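Local coordinates for CopC (Methylosinus trichosporium OB3b, PDB 5ICU), which binds copper(II) and probably acts in the periplasm as a copper carrier in metal homeostasis, at residues 24-29 against 59-64; 29-34 against 78-83. All coordinates share one frame; numbering follows the deposited sequence.

Interaction 1: 24-29 against 59-64; sequences LRFGGG and RELTLD
L24 and L61 form an antiparallel hydrogen-bonded pair, and R25 and E60 the non-hydrogen-bonded pair beside it. The strand axes run at 161° and approach to 4.9 Å. L24 N gives a nearly straight bond to L61 O (2.9 Å, 177° at the hydrogen), and L61 N returns one to L24 O (2.9 Å). A third bond, F26 N to R59 O (2.8 Å), closes the ladder where strand 24-26 ends. R59 O also lies in the plane of the F26 ring at its edge, 3.4 Å from CD1. The ring gets there because CG stands anti to the carbonyl carbon (chi1 -59°). The next ring atom, F26 CE1, meets L61 CD1 at 3.9 Å, obliquely. R25 and E60 run side by side on the face away from L24 and L61. R25 CD lies 3.7 Å from E60 OE2, but the charged ends do not meet. R59 extends along the G27-G29 turn. G27 O sits over one face of its guanidinium, 3.5 Å from R59 NH1, without a hydrogen bond. An alanine in place of F26 removes the ring, which would probably open a gap beside L61 CD1 and V79 and leave R59 O without its neighbour at the ring edge. In the three-stranded antiparallel sheet, strand 21-26 lies between strands 4-8 and 60-64. L24, F26 and L61 face the core of the beta-sandwich, where they meet L4 of strand 4-8, I37 of strand 36-40, and F77 and V79 of strand 71-80.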
loop_
_atom_site.group_PDB
_atom_site.type_symbol
_atom_site.label_atom_id
_atom_site.label_comp_id
_atom_site.label_asym_id
_atom_site.label_seq_id
_atom_site.Cartn_x
_atom_site.Cartn_y
_atom_site.Cartn_z
ATOM N N LEU A 24 -3.212 3.744 -2.900
ATOM C CA LEU A 24 -3.827 2.769 -3.791
ATOM C C LEU A 24 -5.090 3.327 -4.390
ATOM O O LEU A 24 -5.856 3.989 -3.688
ATOM C CB LEU A 24 -4.163 1.514 -2.986
ATOM C CG LEU A 24 -3.050 0.813 -2.214
ATOM C CD1 LEU A 24 -3.580 -0.456 -1.562
ATOM C CD2 LEU A 24 -1.876 0.459 -3.085
ATOM N N ARG A 25 -5.327 3.065 -5.674
ATOM C CA ARG A 25 -6.565 3.464 -6.350
ATOM C C ARG A 25 -7.155 2.235 -6.988
ATOM O O ARG A 25 -6.440 1.405 -7.591
ATOM C CB ARG A 25 -6.287 4.547 -7.401
ATOM C CG ARG A 25 -7.515 4.980 -8.150
ATOM C CD ARG A 25 -7.349 6.293 -8.872
ATOM N NE ARG A 25 -6.335 6.227 -9.905
ATOM C CZ ARG A 25 -6.531 5.794 -11.162
ATOM N NH1 ARG A 25 -7.731 5.379 -11.575
ATOM N NH2 ARG A 25 -5.517 5.802 -12.032
ATOM N N PHE A 26 -8.473 2.102 -6.842
ATOM C CA PHE A 26 -9.238 0.930 -7.249
ATOM C C PHE A 26 -10.188 1.288 -8.379
ATOM O O PHE A 26 -10.484 2.462 -8.613
ATOM C CB PHE A 26 -9.954 0.323 -6.042
ATOM C CG PHE A 26 -9.024 -0.100 -4.945
ATOM C CD1 PHE A 26 -8.599 0.796 -3.984
ATOM C CD2 PHE A 26 -8.516 -1.378 -4.909
ATOM C CE1 PHE A 26 -7.694 0.423 -2.998
ATOM C CE2 PHE A 26 -7.611 -1.747 -3.946
ATOM C CZ PHE A 26 -7.191 -0.835 -2.999
ATOM N N GLY A 27 -10.723 0.263 -9.027
ATOM C CA GLY A 27 -11.665 0.441 -10.108
ATOM C C GLY A 27 -13.084 0.749 -9.721
ATOM O O GLY A 27 -13.931 1.015 -10.608
ATOM N N GLY A 28 -13.378 0.704 -8.442
ATOM C CA GLY A 28 -14.702 1.035 -7.893
ATOM C C GLY A 28 -14.463 1.472 -6.467
ATOM O O GLY A 28 -13.318 1.488 -5.953
ATOM N N GLY A 29 -15.542 1.842 -5.780
ATOM C CA GLY A 29 -15.432 2.311 -4.391
ATOM C C GLY A 29 -14.925 1.201 -3.479
ATOM O O GLY A 29 -15.206 0.024 -3.670
ATOM N N ARG A 59 -12.705 5.709 -4.344
ATOM C CA ARG A 59 -11.891 4.682 -4.983
ATOM C C ARG A 59 -10.459 4.658 -4.458
ATOM O O ARG A 59 -9.654 3.876 -4.958
ATOM C CB ARG A 59 -11.864 4.864 -6.498
ATOM C CG ARG A 59 -13.231 4.864 -7.102
ATOM C CD ARG A 59 -13.178 4.764 -8.610
ATOM N NE ARG A 59 -14.507 4.669 -9.143
ATOM C CZ ARG A 59 -14.808 4.527 -10.428
ATOM N NH1 ARG A 59 -13.843 4.450 -11.348
ATOM N NH2 ARG A 59 -16.098 4.443 -10.771
ATOM N N GLU A 60 -10.103 5.498 -3.489
ATOM C CA GLU A 60 -8.706 5.614 -3.046
ATOM C C GLU A 60 -8.512 5.268 -1.600
ATOM O O GLU A 60 -9.376 5.528 -0.795
ATOM C CB GLU A 60 -8.173 7.025 -3.335
ATOM C CG GLU A 60 -8.189 7.291 -4.824
ATOM C CD GLU A 60 -7.681 8.641 -5.250
ATOM O OE1 GLU A 60 -7.021 9.345 -4.457
ATOM O OE2 GLU A 60 -7.935 9.000 -6.422
ATOM N N LEU A 61 -7.354 4.707 -1.286
ATOM C CA LEU A 61 -6.950 4.493 0.101
ATOM C C LEU A 61 -5.532 4.920 0.243
ATOM O O LEU A 61 -4.724 4.767 -0.694
ATOM C CB LEU A 61 -7.046 3.027 0.517
ATOM C CG LEU A 61 -8.432 2.418 0.606
ATOM C CD1 LEU A 61 -8.269 0.955 0.858
ATOM C CD2 LEU A 61 -9.281 3.094 1.672
ATOM N N THR A 62 -5.172 5.353 1.451
ATOM C CA THR A 62 -3.753 5.599 1.769
ATOM C C THR A 62 -3.349 4.943 3.083
ATOM O O THR A 62 -4.209 4.633 3.945
ATOM C CB THR A 62 -3.414 7.096 1.828
ATOM O OG1 THR A 62 -4.125 7.703 2.898
ATOM C CG2 THR A 62 -3.698 7.822 0.529
ATOM N N LEU A 63 -2.040 4.673 3.211
ATOM C CA LEU A 63 -1.476 4.171 4.459
ATOM C C LEU A 63 -0.215 4.998 4.734
ATOM O O LEU A 63 0.699 5.007 3.900
ATOM C CB LEU A 63 -1.124 2.696 4.312
ATOM C CG LEU A 63 -0.372 2.091 5.523
ATOM C CD1 LEU A 63 -1.208 2.178 6.776
ATOM C CD2 LEU A 63 0.020 0.685 5.155
ATOM N N ASP A 64 -0.153 5.624 5.914
ATOM C CA ASP A 64 1.069 6.353 6.318
ATOM C C ASP A 64 2.129 5.351 6.723
ATOM O O ASP A 64 1.879 4.463 7.542
ATOM C CB ASP A 64 0.740 7.267 7.460
ATOM C CG ASP A 64 -0.087 8.454 7.029
ATOM O OD1 ASP A 64 -0.204 8.745 5.811
ATOM O OD2 ASP A 64 -0.624 9.120 7.930
#

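Interaction 2: 29-34 against 78-83; sequences GVEPAY and RVLSSD. With CU (copper (II) ion), chain B.
V30 and S81 lie opposite each other in a single backbone bridge, CA atoms 4.3 Å apart, flanked by two hydrogen bonds: E31 N to L80 O (2.9 Å) and S82 N to G29 O (2.8 Å). In the second the donor stands above the carbonyl plane of G29, 52° out of it. G29 O takes a further hydrogen bond from outside the contact, with S2 OG. S82 OG packs against the G29 backbone, 3.1 Å from G29 C. It is also near G29 O, but at a poor angle for a hydrogen bond. V30 touches V79 through its CG1 methyl, 3.8 Å from V79 CG2, and the two valines cross at an angle. L80 has CG anti to its backbone nitrogen, and chi1 -178° with chi2 61° brings CD2 against both E31 and Y34. There CD2 meets the carboxylate end of E31, 3.5 Å from OE1, and the CB of Y34 at 3.8 Å. E31 and L80 lie alongside and point the same way. One water joins the two segments by donating to both E31 OE2 and S81 O. The S81 hydroxyl turns elsewhere: its hydrogen bonds to S2 N and H85 O tie this turn to the residue next to H1 and to H85. D83 makes no contact with the 29-34 loop, yet its OD2 binds copper at 2.3 Å. H1 and H85 also bind the metal, and a water is a further ligand. The bond from S82 N to G29 O thus fixes the 29-34 loop to the residue just before the copper ligand D83. Together with the S81 bonds it probably helps to position the site, while V30 on V79, and Y34 CB on L80 CD2, add apolar contacts at the end of strand 71-80.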
loop_
_atom_site.group_PDB
_atom_site.type_symbol
_atom_site.label_atom_id
_atom_site.label_comp_id
_atom_site.label_asym_id
_atom_site.label_seq_id
_atom_site.Cartn_x
_atom_site.Cartn_y
_atom_site.Cartn_z
ATOM N N GLY A 29 -15.542 1.842 -5.780
ATOM C CA GLY A 29 -15.432 2.311 -4.391
ATOM C C GLY A 29 -14.925 1.201 -3.479
ATOM O O GLY A 29 -15.206 0.024 -3.670
ATOM N N VAL A 30 -14.254 1.610 -2.412
ATOM C CA VAL A 30 -13.920 0.726 -1.306
ATOM C C VAL A 30 -14.309 1.416 -0.012
ATOM O O VAL A 30 -14.417 2.627 0.053
ATOM C CB VAL A 30 -12.423 0.360 -1.311
ATOM C CG1 VAL A 30 -12.077 -0.490 -2.524
ATOM C CG2 VAL A 30 -11.525 1.571 -1.245
ATOM N N GLU A 31 -14.504 0.605 1.032
ATOM C CA GLU A 31 -14.949 1.096 2.326
ATOM C C GLU A 31 -13.745 1.218 3.225
ATOM O O GLU A 31 -13.244 0.206 3.700
ATOM C CB GLU A 31 -15.912 0.070 2.885
ATOM C CG GLU A 31 -17.236 -0.079 2.187
ATOM C CD GLU A 31 -18.316 -0.711 3.131
ATOM O OE1 GLU A 31 -18.079 -0.949 4.355
ATOM O OE2 GLU A 31 -19.463 -0.972 2.691
ATOM N N PRO A 32 -13.227 2.424 3.506
ATOM C CA PRO A 32 -12.005 2.516 4.275
ATOM C C PRO A 32 -12.031 1.842 5.665
ATOM O O PRO A 32 -11.029 1.248 6.094
ATOM C CB PRO A 32 -11.705 4.029 4.380
ATOM C CG PRO A 32 -12.736 4.685 3.630
ATOM C CD PRO A 32 -13.673 3.742 3.030
ATOM N N ALA A 33 -13.153 1.927 6.375
ATOM C CA ALA A 33 -13.221 1.369 7.730
ATOM C C ALA A 33 -13.213 -0.140 7.717
ATOM O O ALA A 33 -12.952 -0.759 8.771
ATOM C CB ALA A 33 -14.461 1.866 8.424
ATOM N N TYR A 34 -13.462 -0.755 6.563
ATOM C CA TYR A 34 -13.421 -2.219 6.414
ATOM C C TYR A 34 -12.401 -2.615 5.366
ATOM O O TYR A 34 -12.517 -3.652 4.729
ATOM C CB TYR A 34 -14.807 -2.763 6.057
ATOM C CG TYR A 34 -15.790 -2.621 7.159
ATOM C CD1 TYR A 34 -15.855 -3.589 8.171
ATOM C CD2 TYR A 34 -16.606 -1.507 7.289
ATOM C CE1 TYR A 34 -16.751 -3.474 9.199
ATOM C CE2 TYR A 34 -17.472 -1.368 8.352
ATOM C CZ TYR A 34 -17.564 -2.373 9.302
ATOM O OH TYR A 34 -18.473 -2.285 10.335
ATOM N N ARG A 78 -6.418 -5.907 1.543
ATOM C CA ARG A 78 -7.620 -6.700 1.559
ATOM C C ARG A 78 -8.755 -5.723 1.814
ATOM O O ARG A 78 -8.883 -5.192 2.935
ATOM C CB ARG A 78 -7.490 -7.736 2.651
ATOM C CG ARG A 78 -8.594 -8.867 2.565
ATOM C CD ARG A 78 -8.265 -10.078 3.427
ATOM N NE ARG A 78 -9.327 -11.091 3.357
ATOM C CZ ARG A 78 -10.466 -11.070 4.046
ATOM N NH1 ARG A 78 -10.735 -10.103 4.890
ATOM N NH2 ARG A 78 -11.369 -12.041 3.874
ATOM N N VAL A 79 -9.509 -5.405 0.762
ATOM C CA VAL A 79 -10.454 -4.308 0.791
ATOM C C VAL A 79 -11.864 -4.820 0.647
ATOM O O VAL A 79 -12.095 -5.844 -0.000
ATOM C CB VAL A 79 -10.136 -3.244 -0.304
ATOM C CG1 VAL A 79 -8.708 -2.722 -0.127
ATOM C CG2 VAL A 79 -10.339 -3.780 -1.715
ATOM N N LEU A 80 -12.792 -4.067 1.230
ATOM C CA LEU A 80 -14.237 -4.330 1.016
ATOM C C LEU A 80 -14.740 -3.365 -0.036
ATOM O O LEU A 80 -14.733 -2.170 0.171
ATOM C CB LEU A 80 -15.020 -4.190 2.331
ATOM C CG LEU A 80 -16.523 -4.506 2.178
ATOM C CD1 LEU A 80 -16.791 -5.893 1.719
ATOM C CD2 LEU A 80 -17.221 -4.197 3.455
ATOM N N SER A 81 -15.120 -3.904 -1.186
ATOM C CA SER A 81 -15.645 -3.084 -2.291
ATOM C C SER A 81 -17.025 -2.561 -1.958
ATOM O O SER A 81 -17.763 -3.160 -1.190
ATOM C CB SER A 81 -15.736 -3.915 -3.562
ATOM O OG SER A 81 -14.518 -4.581 -3.890
ATOM N N SER A 82 -17.392 -1.463 -2.611
ATOM C CA SER A 82 -18.700 -0.856 -2.357
ATOM C C SER A 82 -19.805 -1.773 -2.830
ATOM O O SER A 82 -20.944 -1.627 -2.335
ATOM C CB SER A 82 -18.786 0.538 -2.974
ATOM O OG SER A 82 -17.838 1.416 -2.366
ATOM N N ASP A 83 -19.540 -2.730 -3.728
ATOM C CA ASP A 83 -20.568 -3.642 -4.167
ATOM C C ASP A 83 -20.680 -4.866 -3.286
ATOM O O ASP A 83 -21.395 -5.830 -3.647
ATOM C CB ASP A 83 -20.353 -4.029 -5.633
ATOM C CG ASP A 83 -19.217 -5.010 -5.845
ATOM O OD1 ASP A 83 -18.361 -5.173 -4.927
ATOM O OD2 ASP A 83 -19.151 -5.594 -6.965
HETATM CU CU CU B . -17.756 -7.409 -7.161
HETATM O O HOH W 1 -19.666 -3.132 0.947
HETATM O O HOH W 2 -18.926 -7.903 -9.165
#

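From the N terminus, the chain runs from copper-binding H1 through strands 4-8 and 14-15 into strand 21-26. Interaction 1 closes the loop from 24-29 to 59-64, which takes in strands 36-40 and 46-50. Interaction 2 starts at G29, shared by both contacts, and closes a longer loop to 78-83. The two closures cross, because their segments alternate along the chain. Interaction 1 joins neighbouring strands of the three-stranded sheet. Interaction 2 fastens the loop that leaves this sheet to the end of strand 71-80 in the other. They meet inside the sandwich, where L61 packs on V30, P32 and V79, and F26 also reaches V79.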